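Local coordinates for hemoglobin-like protein (PDB 4NK2) that binds heme as a group II truncated hemoglobin and may bind or carry oxygen, the role generally assigned to its family, at residues Lys48-Lys53 and Glu103-Pro108; Arg64-Val69 and Ala139-Ala144; Lys132-Trp137 and Phe165-Ile170. One frame throughout, in Å; residues are numbered along the deposited sequence.

Interaction 1 of 3, residues Lys48-Lys53 and Glu103-Pro108; sequences KFPSKK and EMCGGP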
loop_
_atom_site.group_PDB
_atom_site.type_symbol
_atom_site.label_atom_id
_atom_site.label_comp_id
_atom_site.label_asym_id
_atom_site.label_seq_id
_atom_site.Cartn_x
_atom_site.Cartn_y
_atom_site.Cartn_z
ATOM N N LYS A 48 -3.008 -15.545 14.799
ATOM C CA LYS A 48 -3.579 -16.237 15.934
ATOM C C LYS A 48 -3.868 -15.255 17.050
ATOM O O LYS A 48 -2.961 -14.739 17.650
ATOM C CB LYS A 48 -2.617 -17.292 16.445
ATOM C CG LYS A 48 -2.021 -18.146 15.386
ATOM C CD LYS A 48 -2.555 -19.540 15.479
ATOM C CE LYS A 48 -1.454 -20.555 15.500
ATOM N NZ LYS A 48 -2.026 -21.916 15.433
ATOM N N PHE A 49 -5.138 -15.008 17.318
ATOM C CA PHE A 49 -5.539 -14.110 18.401
ATOM C C PHE A 49 -5.269 -14.822 19.727
ATOM O O PHE A 49 -5.276 -16.052 19.770
ATOM C CB PHE A 49 -7.012 -13.718 18.277
ATOM C CG PHE A 49 -7.248 -12.477 17.430
ATOM C CD1 PHE A 49 -6.914 -12.461 16.082
ATOM C CD2 PHE A 49 -7.809 -11.334 17.990
ATOM C CE1 PHE A 49 -7.136 -11.313 15.298
ATOM C CE2 PHE A 49 -8.036 -10.190 17.224
ATOM C CZ PHE A 49 -7.696 -10.179 15.876
ATOM N N PRO A 50 -5.012 -14.052 20.801
ATOM C CA PRO A 50 -4.634 -14.638 22.098
ATOM C C PRO A 50 -5.782 -15.446 22.675
ATOM O O PRO A 50 -6.925 -15.065 22.447
ATOM C CB PRO A 50 -4.412 -13.414 22.992
ATOM C CG PRO A 50 -4.252 -12.243 22.036
ATOM C CD PRO A 50 -5.108 -12.584 20.857
ATOM N N SER A 51 -5.503 -16.523 23.414
ATOM C CA SER A 51 -6.574 -17.199 24.132
ATOM C C SER A 51 -6.879 -16.406 25.389
ATOM O O SER A 51 -6.085 -15.542 25.789
ATOM C CB SER A 51 -6.168 -18.625 24.512
ATOM O OG SER A 51 -5.073 -18.603 25.400
ATOM N N LYS A 52 -8.016 -16.704 26.015
ATOM C CA LYS A 52 -8.433 -16.026 27.240
ATOM C C LYS A 52 -7.433 -16.191 28.383
ATOM O O LYS A 52 -7.487 -15.445 29.366
ATOM C CB LYS A 52 -9.806 -16.538 27.684
ATOM C CG LYS A 52 -10.371 -15.851 28.929
ATOM C CD LYS A 52 -11.868 -16.167 29.076
ATOM C CE LYS A 52 -12.504 -15.465 30.273
ATOM N NZ LYS A 52 -13.947 -15.835 30.431
ATOM N N LYS A 53 -6.534 -17.153 28.263
ATOM C CA LYS A 53 -5.487 -17.331 29.247
ATOM C C LYS A 53 -4.684 -16.062 29.445
ATOM O O LYS A 53 -4.212 -15.813 30.522
ATOM C CB LYS A 53 -4.555 -18.474 28.852
ATOM C CG LYS A 53 -5.232 -19.813 28.741
ATOM C CD LYS A 53 -4.234 -20.938 28.646
ATOM C CE LYS A 53 -3.264 -20.739 27.508
ATOM N NZ LYS A 53 -3.715 -21.411 26.260
ATOM N N GLU A 103 -10.178 -6.662 25.575
ATOM C CA GLU A 103 -11.217 -7.523 25.005
ATOM C C GLU A 103 -10.622 -8.688 24.232
ATOM O O GLU A 103 -11.008 -9.855 24.423
ATOM C CB GLU A 103 -12.162 -6.713 24.097
ATOM C CG GLU A 103 -13.205 -7.599 23.401
ATOM C CD GLU A 103 -14.349 -6.808 22.744
ATOM O OE1 GLU A 103 -14.392 -5.557 22.867
ATOM O OE2 GLU A 103 -15.216 -7.453 22.102
ATOM N N MET A 104 -9.676 -8.384 23.363
ATOM C CA MET A 104 -9.066 -9.382 22.508
ATOM C C MET A 104 -8.253 -10.417 23.264
ATOM O O MET A 104 -8.040 -11.499 22.776
ATOM C CB MET A 104 -8.204 -8.712 21.451
ATOM C CG MET A 104 -8.983 -7.879 20.470
ATOM S SD MET A 104 -10.208 -8.830 19.608
ATOM C CE MET A 104 -11.699 -8.049 20.096
ATOM N N CYS A 105 -7.803 -10.071 24.457
ATOM C CA CYS A 105 -7.102 -11.033 25.307
ATOM C C CYS A 105 -8.056 -11.874 26.148
ATOM O O CYS A 105 -7.610 -12.732 26.925
ATOM C CB CYS A 105 -6.095 -10.324 26.208
ATOM S SG CYS A 105 -4.652 -9.749 25.294
ATOM N N GLY A 106 -9.360 -11.636 26.001
ATOM C CA GLY A 106 -10.358 -12.445 26.695
ATOM C C GLY A 106 -11.077 -11.735 27.828
ATOM O O GLY A 106 -11.844 -12.355 28.576
ATOM N N GLY A 107 -10.843 -10.435 27.970
ATOM C CA GLY A 107 -11.523 -9.676 29.006
ATOM C C GLY A 107 -12.911 -9.247 28.557
ATOM O O GLY A 107 -13.381 -9.684 27.506
ATOM N N PRO A 108 -13.578 -8.389 29.348
ATOM C CA PRO A 108 -14.916 -7.926 28.968
ATOM C C PRO A 108 -14.880 -7.197 27.619
ATOM O O PRO A 108 -13.818 -6.737 27.200
ATOM C CB PRO A 108 -15.279 -6.948 30.092
ATOM C CG PRO A 108 -14.465 -7.433 31.286
ATOM C CD PRO A 108 -13.158 -7.857 30.661
#

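Interaction 2 of 3, residues Arg64-Val69 and Ala139-Ala144; sequences RKLVEV and ACYKHA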
loop_
_atom_site.group_PDB
_atom_site.type_symbol
_atom_site.label_atom_id
_atom_site.label_comp_id
_atom_site.label_asym_id
_atom_site.label_seq_id
_atom_site.Cartn_x
_atom_site.Cartn_y
_atom_site.Cartn_z
ATOM N N ARG A 64 -3.956 -2.700 30.641
ATOM C CA ARG A 64 -4.137 -1.277 30.347
ATOM C C ARG A 64 -2.809 -0.532 30.527
ATOM O O ARG A 64 -2.503 0.415 29.794
ATOM C CB ARG A 64 -5.256 -0.661 31.206
ATOM C CG ARG A 64 -6.630 -1.315 30.999
ATOM C CD ARG A 64 -7.764 -0.506 31.625
ATOM N NE ARG A 64 -9.056 -1.072 31.242
ATOM C CZ ARG A 64 -9.711 -0.748 30.129
ATOM N NH1 ARG A 64 -9.204 0.148 29.287
ATOM N NH2 ARG A 64 -10.871 -1.328 29.846
ATOM N N LYS A 65 -2.002 -0.978 31.485
ATOM C CA LYS A 65 -0.714 -0.333 31.724
ATOM C C LYS A 65 0.240 -0.623 30.579
ATOM O O LYS A 65 1.006 0.253 30.156
ATOM C CB LYS A 65 -0.099 -0.805 33.039
ATOM C CG LYS A 65 1.251 -0.161 33.338
ATOM C CD LYS A 65 1.866 -0.741 34.639
ATOM C CE LYS A 65 3.237 -0.132 34.877
ATOM N NZ LYS A 65 3.766 -0.447 36.228
ATOM N N LEU A 66 0.187 -1.853 30.069
ATOM C CA LEU A 66 0.994 -2.252 28.916
ATOM C C LEU A 66 0.719 -1.311 27.754
ATOM O O LEU A 66 1.639 -0.824 27.091
ATOM C CB LEU A 66 0.635 -3.683 28.505
ATOM C CG LEU A 66 1.094 -4.153 27.124
ATOM C CD1 LEU A 66 2.630 -4.115 26.994
ATOM C CD2 LEU A 66 0.555 -5.561 26.813
ATOM N N VAL A 67 -0.560 -1.073 27.494
ATOM C CA VAL A 67 -0.936 -0.224 26.361
ATOM C C VAL A 67 -0.477 1.201 26.625
ATOM O O VAL A 67 0.078 1.869 25.742
ATOM C CB VAL A 67 -2.443 -0.272 26.132
ATOM C CG1 VAL A 67 -2.872 0.784 25.102
ATOM C CG2 VAL A 67 -2.843 -1.680 25.659
ATOM N N GLU A 68 -0.694 1.667 27.849
ATOM C CA GLU A 68 -0.232 2.998 28.241
ATOM C C GLU A 68 1.269 3.129 28.010
ATOM O O GLU A 68 1.725 4.082 27.394
ATOM C CB GLU A 68 -0.579 3.266 29.711
ATOM C CG GLU A 68 0.118 4.473 30.327
ATOM C CD GLU A 68 -0.295 5.795 29.707
ATOM O OE1 GLU A 68 -1.487 5.963 29.359
ATOM O OE2 GLU A 68 0.578 6.686 29.588
ATOM N N VAL A 69 2.044 2.162 28.488
ATOM C CA VAL A 69 3.493 2.224 28.313
ATOM C C VAL A 69 3.879 2.128 26.836
ATOM O O VAL A 69 4.797 2.819 26.375
ATOM C CB VAL A 69 4.199 1.127 29.152
ATOM C CG1 VAL A 69 5.670 1.006 28.767
ATOM C CG2 VAL A 69 4.049 1.434 30.645
ATOM N N ALA A 139 8.827 -2.629 17.910
ATOM C CA ALA A 139 9.950 -2.531 18.848
ATOM C C ALA A 139 9.519 -1.798 20.101
ATOM O O ALA A 139 9.988 -2.096 21.207
ATOM C CB ALA A 139 11.131 -1.835 18.210
ATOM N N CYS A 140 8.638 -0.818 19.929
ATOM C CA CYS A 140 8.065 -0.129 21.075
ATOM C C CYS A 140 7.249 -1.086 21.934
ATOM O O CYS A 140 7.161 -0.907 23.151
ATOM C CB CYS A 140 7.173 1.029 20.627
ATOM S SG CYS A 140 8.110 2.442 19.994
ATOM N N TYR A 141 6.613 -2.072 21.306
ATOM C CA TYR A 141 5.786 -3.008 22.064
ATOM C C TYR A 141 6.664 -4.022 22.786
ATOM O O TYR A 141 6.390 -4.388 23.942
ATOM C CB TYR A 141 4.796 -3.719 21.147
ATOM C CG TYR A 141 3.375 -3.639 21.634
ATOM C CD1 TYR A 141 2.359 -3.228 20.785
ATOM C CD2 TYR A 141 3.043 -4.000 22.935
ATOM C CE1 TYR A 141 1.049 -3.163 21.209
ATOM C CE2 TYR A 141 1.727 -3.933 23.372
ATOM C CZ TYR A 141 0.738 -3.510 22.500
ATOM O OH TYR A 141 -0.580 -3.434 22.915
ATOM N N LYS A 142 7.716 -4.479 22.113
ATOM C CA LYS A 142 8.687 -5.383 22.749
ATOM C C LYS A 142 9.194 -4.765 24.047
ATOM O O LYS A 142 9.198 -5.413 25.111
ATOM C CB LYS A 142 9.860 -5.660 21.798
ATOM C CG LYS A 142 10.885 -6.673 22.358
ATOM C CD LYS A 142 12.117 -6.798 21.448
ATOM C CE LYS A 142 13.000 -5.573 21.530
ATOM N NZ LYS A 142 14.270 -5.733 20.753
ATOM N N HIS A 143 9.619 -3.509 23.984
ATOM C CA HIS A 143 10.061 -2.826 25.209
ATOM C C HIS A 143 8.968 -2.670 26.262
ATOM O O HIS A 143 9.221 -2.905 27.455
ATOM C CB HIS A 143 10.717 -1.483 24.888
ATOM C CG HIS A 143 12.087 -1.632 24.313
ATOM N ND1 HIS A 143 12.324 -1.677 22.956
ATOM C CD2 HIS A 143 13.290 -1.806 24.912
ATOM C CE1 HIS A 143 13.619 -1.839 22.742
ATOM N NE2 HIS A 143 14.226 -1.921 23.914
ATOM N N ALA A 144 7.762 -2.273 25.847
ATOM C CA ALA A 144 6.657 -2.173 26.810
ATOM C C ALA A 144 6.431 -3.502 27.533
ATOM O O ALA A 144 6.249 -3.533 28.752
ATOM C CB ALA A 144 5.361 -1.697 26.130
#

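Interaction 3 of 3, residues Lys132-Trp137 and Phe165-Ile170; sequences KAREIW and FSIRMI. With HEM (protoporphyrin IX containing Fe), chain C.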
loop_
_atom_site.group_PDB
_atom_site.type_symbol
_atom_site.label_atom_id
_atom_site.label_comp_id
_atom_site.label_asym_id
_atom_site.label_seq_id
_atom_site.Cartn_x
_atom_site.Cartn_y
_atom_site.Cartn_z
ATOM N N LYS A 132 8.488 0.277 7.790
ATOM C CA LYS A 132 9.303 0.759 8.893
ATOM C C LYS A 132 8.478 1.200 10.097
ATOM O O LYS A 132 8.855 0.947 11.225
ATOM C CB LYS A 132 10.193 1.901 8.432
ATOM C CG LYS A 132 11.165 2.392 9.461
ATOM C CD LYS A 132 12.203 1.352 9.769
ATOM C CE LYS A 132 13.437 1.965 10.396
ATOM N NZ LYS A 132 14.348 0.943 10.964
ATOM N N ALA A 133 7.366 1.871 9.844
ATOM C CA ALA A 133 6.423 2.241 10.904
ATOM C C ALA A 133 5.970 1.025 11.713
ATOM O O ALA A 133 5.891 1.080 12.946
ATOM C CB ALA A 133 5.225 2.942 10.310
ATOM N N ARG A 134 5.647 -0.066 11.027
ATOM C CA ARG A 134 5.271 -1.290 11.732
ATOM C C ARG A 134 6.432 -1.822 12.564
ATOM O O ARG A 134 6.226 -2.269 13.699
ATOM C CB ARG A 134 4.793 -2.382 10.768
ATOM C CG ARG A 134 4.912 -3.785 11.387
ATOM C CD ARG A 134 4.339 -4.882 10.487
ATOM N NE ARG A 134 4.528 -6.205 11.073
ATOM C CZ ARG A 134 5.582 -6.991 10.848
ATOM N NH1 ARG A 134 6.548 -6.603 10.021
ATOM N NH2 ARG A 134 5.662 -8.177 11.441
ATOM N N GLU A 135 7.646 -1.771 12.021
ATOM C CA GLU A 135 8.808 -2.273 12.761
ATOM C C GLU A 135 9.015 -1.473 14.033
ATOM O O GLU A 135 9.259 -2.039 15.102
ATOM C CB GLU A 135 10.078 -2.225 11.903
ATOM C CG GLU A 135 10.038 -3.153 10.701
ATOM C CD GLU A 135 11.408 -3.339 10.067
ATOM O OE1 GLU A 135 12.427 -3.006 10.716
ATOM O OE2 GLU A 135 11.461 -3.830 8.920
ATOM N N ILE A 136 8.911 -0.154 13.917
ATOM C CA ILE A 136 9.073 0.724 15.076
ATOM C C ILE A 136 7.939 0.527 16.090
ATOM O O ILE A 136 8.182 0.462 17.291
ATOM C CB ILE A 136 9.159 2.210 14.655
ATOM C CG1 ILE A 136 10.472 2.486 13.905
ATOM C CG2 ILE A 136 9.037 3.118 15.873
ATOM C CD1 ILE A 136 10.488 3.879 13.233
ATOM N N TRP A 137 6.701 0.424 15.613
ATOM C CA TRP A 137 5.560 0.152 16.493
ATOM C C TRP A 137 5.796 -1.153 17.265
ATOM O O TRP A 137 5.541 -1.229 18.469
ATOM C CB TRP A 137 4.290 0.070 15.640
ATOM C CG TRP A 137 2.951 -0.126 16.349
ATOM C CD1 TRP A 137 2.038 0.845 16.675
ATOM C CD2 TRP A 137 2.348 -1.377 16.716
ATOM N NE1 TRP A 137 0.922 0.276 17.249
ATOM C CE2 TRP A 137 1.087 -1.086 17.287
ATOM C CE3 TRP A 137 2.764 -2.713 16.638
ATOM C CZ2 TRP A 137 0.239 -2.081 17.775
ATOM C CZ3 TRP A 137 1.917 -3.705 17.113
ATOM C CH2 TRP A 137 0.673 -3.383 17.684
ATOM N N PHE A 165 -0.591 -9.693 13.264
ATOM C CA PHE A 165 -1.757 -8.850 13.006
ATOM C C PHE A 165 -1.309 -7.498 12.467
ATOM O O PHE A 165 -1.977 -6.901 11.616
ATOM C CB PHE A 165 -2.565 -8.650 14.291
ATOM C CG PHE A 165 -3.949 -8.083 14.068
ATOM C CD1 PHE A 165 -4.650 -8.348 12.898
ATOM C CD2 PHE A 165 -4.555 -7.300 15.040
ATOM C CE1 PHE A 165 -5.933 -7.836 12.704
ATOM C CE2 PHE A 165 -5.838 -6.778 14.846
ATOM C CZ PHE A 165 -6.520 -7.045 13.678
ATOM N N SER A 166 -0.174 -7.011 12.963
ATOM C CA SER A 166 0.339 -5.705 12.551
ATOM C C SER A 166 0.651 -5.662 11.056
ATOM O O SER A 166 0.631 -4.594 10.436
ATOM C CB SER A 166 1.576 -5.310 13.371
ATOM O OG SER A 166 2.630 -6.267 13.267
ATOM N N ILE A 167 0.937 -6.810 10.455
ATOM C CA ILE A 167 1.233 -6.793 9.017
ATOM C C ILE A 167 0.050 -6.248 8.199
ATOM O O ILE A 167 0.247 -5.579 7.179
ATOM C CB ILE A 167 1.619 -8.182 8.506
ATOM C CG1 ILE A 167 2.920 -8.642 9.185
ATOM C CG2 ILE A 167 1.810 -8.148 7.011
ATOM C CD1 ILE A 167 3.307 -10.077 8.841
ATOM N N ARG A 168 -1.171 -6.547 8.637
ATOM C CA ARG A 168 -2.373 -6.132 7.915
ATOM C C ARG A 168 -2.708 -4.667 8.088
ATOM O O ARG A 168 -3.639 -4.165 7.452
ATOM C CB ARG A 168 -3.565 -6.960 8.379
ATOM C CG ARG A 168 -3.233 -8.417 8.507
ATOM C CD ARG A 168 -4.475 -9.265 8.630
ATOM N NE ARG A 168 -4.120 -10.670 8.468
ATOM C CZ ARG A 168 -4.962 -11.614 8.069
ATOM N NH1 ARG A 168 -6.220 -11.303 7.788
ATOM N NH2 ARG A 168 -4.535 -12.861 7.944
ATOM N N MET A 169 -1.978 -3.967 8.949
ATOM C CA MET A 169 -2.214 -2.524 9.072
ATOM C C MET A 169 -1.413 -1.736 8.032
ATOM O O MET A 169 -1.688 -0.556 7.788
ATOM C CB MET A 169 -1.851 -2.046 10.470
ATOM C CG MET A 169 -2.521 -2.864 11.582
ATOM S SD MET A 169 -4.306 -2.953 11.316
ATOM C CE MET A 169 -4.483 -4.613 11.956
ATOM N N ILE A 170 -0.410 -2.380 7.433
ATOM C CA ILE A 170 0.494 -1.669 6.520
ATOM C C ILE A 170 -0.290 -1.243 5.280
ATOM O O ILE A 170 -0.880 -2.084 4.586
ATOM C CB ILE A 170 1.685 -2.540 6.062
ATOM C CG1 ILE A 170 2.608 -2.866 7.247
ATOM C CG2 ILE A 170 2.465 -1.814 4.960
ATOM C CD1 ILE A 170 3.733 -3.834 6.891
HETATM C CHA HEM C . -5.578 3.570 16.246
HETATM C CHB HEM C . -1.002 3.660 14.681
HETATM C CHC HEM C . -1.023 -1.213 14.446
HETATM C CHD HEM C . -4.731 -1.031 17.607
HETATM C C1A HEM C . -4.386 4.046 15.759
HETATM C C2A HEM C . -4.071 5.426 15.395
HETATM C C3A HEM C . -2.793 5.428 14.963
HETATM C C4A HEM C . -2.272 4.070 15.035
HETATM C CMA HEM C . -1.958 6.634 14.476
HETATM C CAA HEM C . -5.046 6.636 15.488
HETATM C CBA HEM C . -5.677 6.825 14.093
HETATM C CGA HEM C . -6.708 7.942 13.962
HETATM O O1A HEM C . -6.643 8.713 12.961
HETATM O O2A HEM C . -7.616 8.087 14.825
HETATM C C1B HEM C . -0.613 2.365 14.376
HETATM C C2B HEM C . 0.579 1.953 13.651
HETATM C C3B HEM C . 0.576 0.609 13.584
HETATM C C4B HEM C . -0.613 0.106 14.265
HETATM C CMB HEM C . 1.674 2.875 13.075
HETATM C CAB HEM C . 1.666 -0.232 12.894
HETATM C CBB HEM C . 1.429 -1.518 12.611
HETATM C C1C HEM C . -2.007 -1.613 15.331
HETATM C C2C HEM C . -2.321 -2.967 15.766
HETATM C C3C HEM C . -3.352 -2.904 16.631
HETATM C C4C HEM C . -3.725 -1.511 16.791
HETATM C CMC HEM C . -1.605 -4.249 15.286
HETATM C CAC HEM C . -4.044 -4.066 17.382
HETATM C CBC HEM C . -3.443 -5.254 17.540
HETATM C C1D HEM C . -5.393 0.165 17.456
HETATM C C2D HEM C . -6.729 0.483 17.938
HETATM C C3D HEM C . -6.972 1.924 17.516
HETATM C C4D HEM C . -5.778 2.334 16.813
HETATM C CMD HEM C . -7.713 -0.412 18.733
HETATM C CAD HEM C . -8.254 2.750 17.759
HETATM C CBD HEM C . -9.243 2.372 16.652
HETATM C CGD HEM C . -10.503 3.177 16.876
HETATM O O1D HEM C . -10.473 4.408 16.634
HETATM O O2D HEM C . -11.529 2.588 17.309
HETATM N NA HEM C . -3.273 3.261 15.530
HETATM N NB HEM C . -1.297 1.210 14.728
HETATM N NC HEM C . -2.888 -0.765 15.991
HETATM N ND HEM C . -4.877 1.275 16.805
HETATM FE FE HEM C . -3.119 1.212 15.683
#

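Interaction 1 of 3, residues Lys48-Lys53 and Glu103-Pro108
Phe49 and Met104 run alongside each other in the same direction, the thioether sulfur meeting the phenyl ring at its edge. Met104 SD is 3.5 Å from Phe49 CE2, and the line from the ring centroid to the sulfur lies 78° off the ring normal, so this is an edge-on Met-aromatic contact. A bend at chi2 folds the Met104 chain and brings SD to the ring. Next along, the Pro50 ring lies against the end of the helix: its CD is 3.7 Å from Met104 O and its CG 4.1 Å from Cys105 SG.

The next layer is backbone against backbone. Lys52 CA sits 3.4 Å from Cys105 O in a CA-H...O contact with an angle of 154° at the hydrogen. Gly106 has no side chain, and its CA approaches Lys52 CA to 4.1 Å. With CG anti to the backbone N (chi1 -178°) and the rest of the chain straight, Lys52 runs its methylenes past the Gly106 carbonyl, CE being 3.6 Å from Gly106 O.

Further out, Trp161 and Phe165 meet the Phe49 ring, and Glu157 accepts a hydrogen bond from Ser51 N. The second subunit takes part too: Ser32 of that chain is hydrogen-bonded to Pro50 O, and Lys48 pairs with one of its strands in an antiparallel ladder.

What gives Gly106 its place is the helix ending itself. Helix 87-104 closes in a Schellman motif, with Gly106 at positive phi and its N bonded to Glu103 O at 2.9 Å. Gly106 and the next residue, Gly107, form a pair in keeping with the glycine motif between the E and F helices of truncated hemoglobins.

Interaction 2 of 3, residues Arg64-Val69 and Ala139-Ala144
Two long helices of the globin core, matching B and G in globin nomenclature, meet where Leu66 and Val69 on helix 53-75 pack against Tyr141 and Ala144 on helix 131-147. The short axes of the two segments pass 9.3 Å apart, with 134° between their N-to-C directions, so the helices are steeply crossed but run broadly against each other. The contact is apolar and buried.

Leu66 lies at its middle. Its CD1 touches two partners, the ring edge at Tyr141 CE2 and the methyl at Ala144 CB, each at 3.7 Å. The Leu66 side chain crosses the tyrosine at about a right angle, and CG and CD2 also lie close to the same ring carbon, so the whole branch point bears on the rim of the ring. The torsion that swings the tyrosine across to helix 53-75 is unusual, chi1 -128°, well away from a staggered position. At the far end of the ring, Tyr141 OH comes to 4.0 Å from Val67 CG2.

Val69 fills the other flank: CG1, anti to the backbone N, reaches Ala144 CB at 3.8 Å. With nothing beyond CB, Ala144 lets the backbones come near, and its CA is 5.6 Å from Val69 CA.

Several aromatic neighbours hold the tyrosine ring: His70 stacks on it, Trp137 meets it edge-to-face, and Phe158 of helix 155-165 packs against both it and Leu66. Asn73 ties the helices together through a hydrogen bond to Cys140 O. Such a crossing of B with G is a standard feature of the two-over-two helical sandwich of truncated hemoglobins.

Interaction 3 of 3, residues Lys132-Trp137 and Phe165-Ile170
Arg134 reaches from helix 131-147 to Ser166, and this is the tight part of the contact. Its NE donates to Ser166 OG at 2.9 Å with an N-H...O angle of 149°, the hydroxyl lying close to the guanidinium plane. An extended chain from CG to NE carries the group there, while Ile167 CG1 lies over one guanidinium face, 3.3 Å above the plane and offset toward its rim, and Ile170 CD1 lies against the methylenes, 3.8 Å from Arg134 CD. The buried polar atoms are well matched: Arg134 NH2 forms a salt bridge with Glu163, NH1 bonds to Arg180 O, and Ser166 OG, turned between its backbone N and carbonyl carbon (chi1 58°), also bonds to Ile162 O. The salt bridge probably offsets the charge of the buried arginine.

Looser is the meeting of Trp137 CZ3 with Ser166 CB, at 4.1 Å. The indole instead gives its face to the heme, CZ2 being 3.4 Å from C1C of the porphyrin, a placement that fits the tryptophan at G8 of group II truncated hemoglobins. From the other segment, Met169 CG comes within 3.6 Å of heme CHC, and Phe165 turns a ring edge to the vinyl carbon CBC. On the outer side of the helix, Lys132 is exposed, and Glu135, partly exposed, forms a salt bridge with Arg180.

Behind residues 165-170 runs strand 35-48, touched by Phe165, Ile167 and Arg168, and Glu37 O of the second subunit bonds to Arg168. Helix 120-124, which carries the iron ligand His124, packs against Phe165 and Met169.

Overall arrangement
Interaction 3 lines the heme directly; the other two stand behind it. Its centre is about 20 Å from that of interaction 1, yet the two touch where Phe49 CZ meets Phe165 CZ at 4.0 Å, so one aromatic step links the end of helix 87-104 to the pocket. Interactions 2 and 3 have centres about 15 Å apart and share helix 131-147: Trp137 faces the porphyrin, while Tyr141, one turn on, comes within about 6 Å of it. Interactions 1 and 2 do not touch, their nearest atoms being about 7 Å apart, but helices 53-75 and 87-104 follow each other in the chain. Tyr111, Arg115 and Arg96 add hydrogen bonds to the heme.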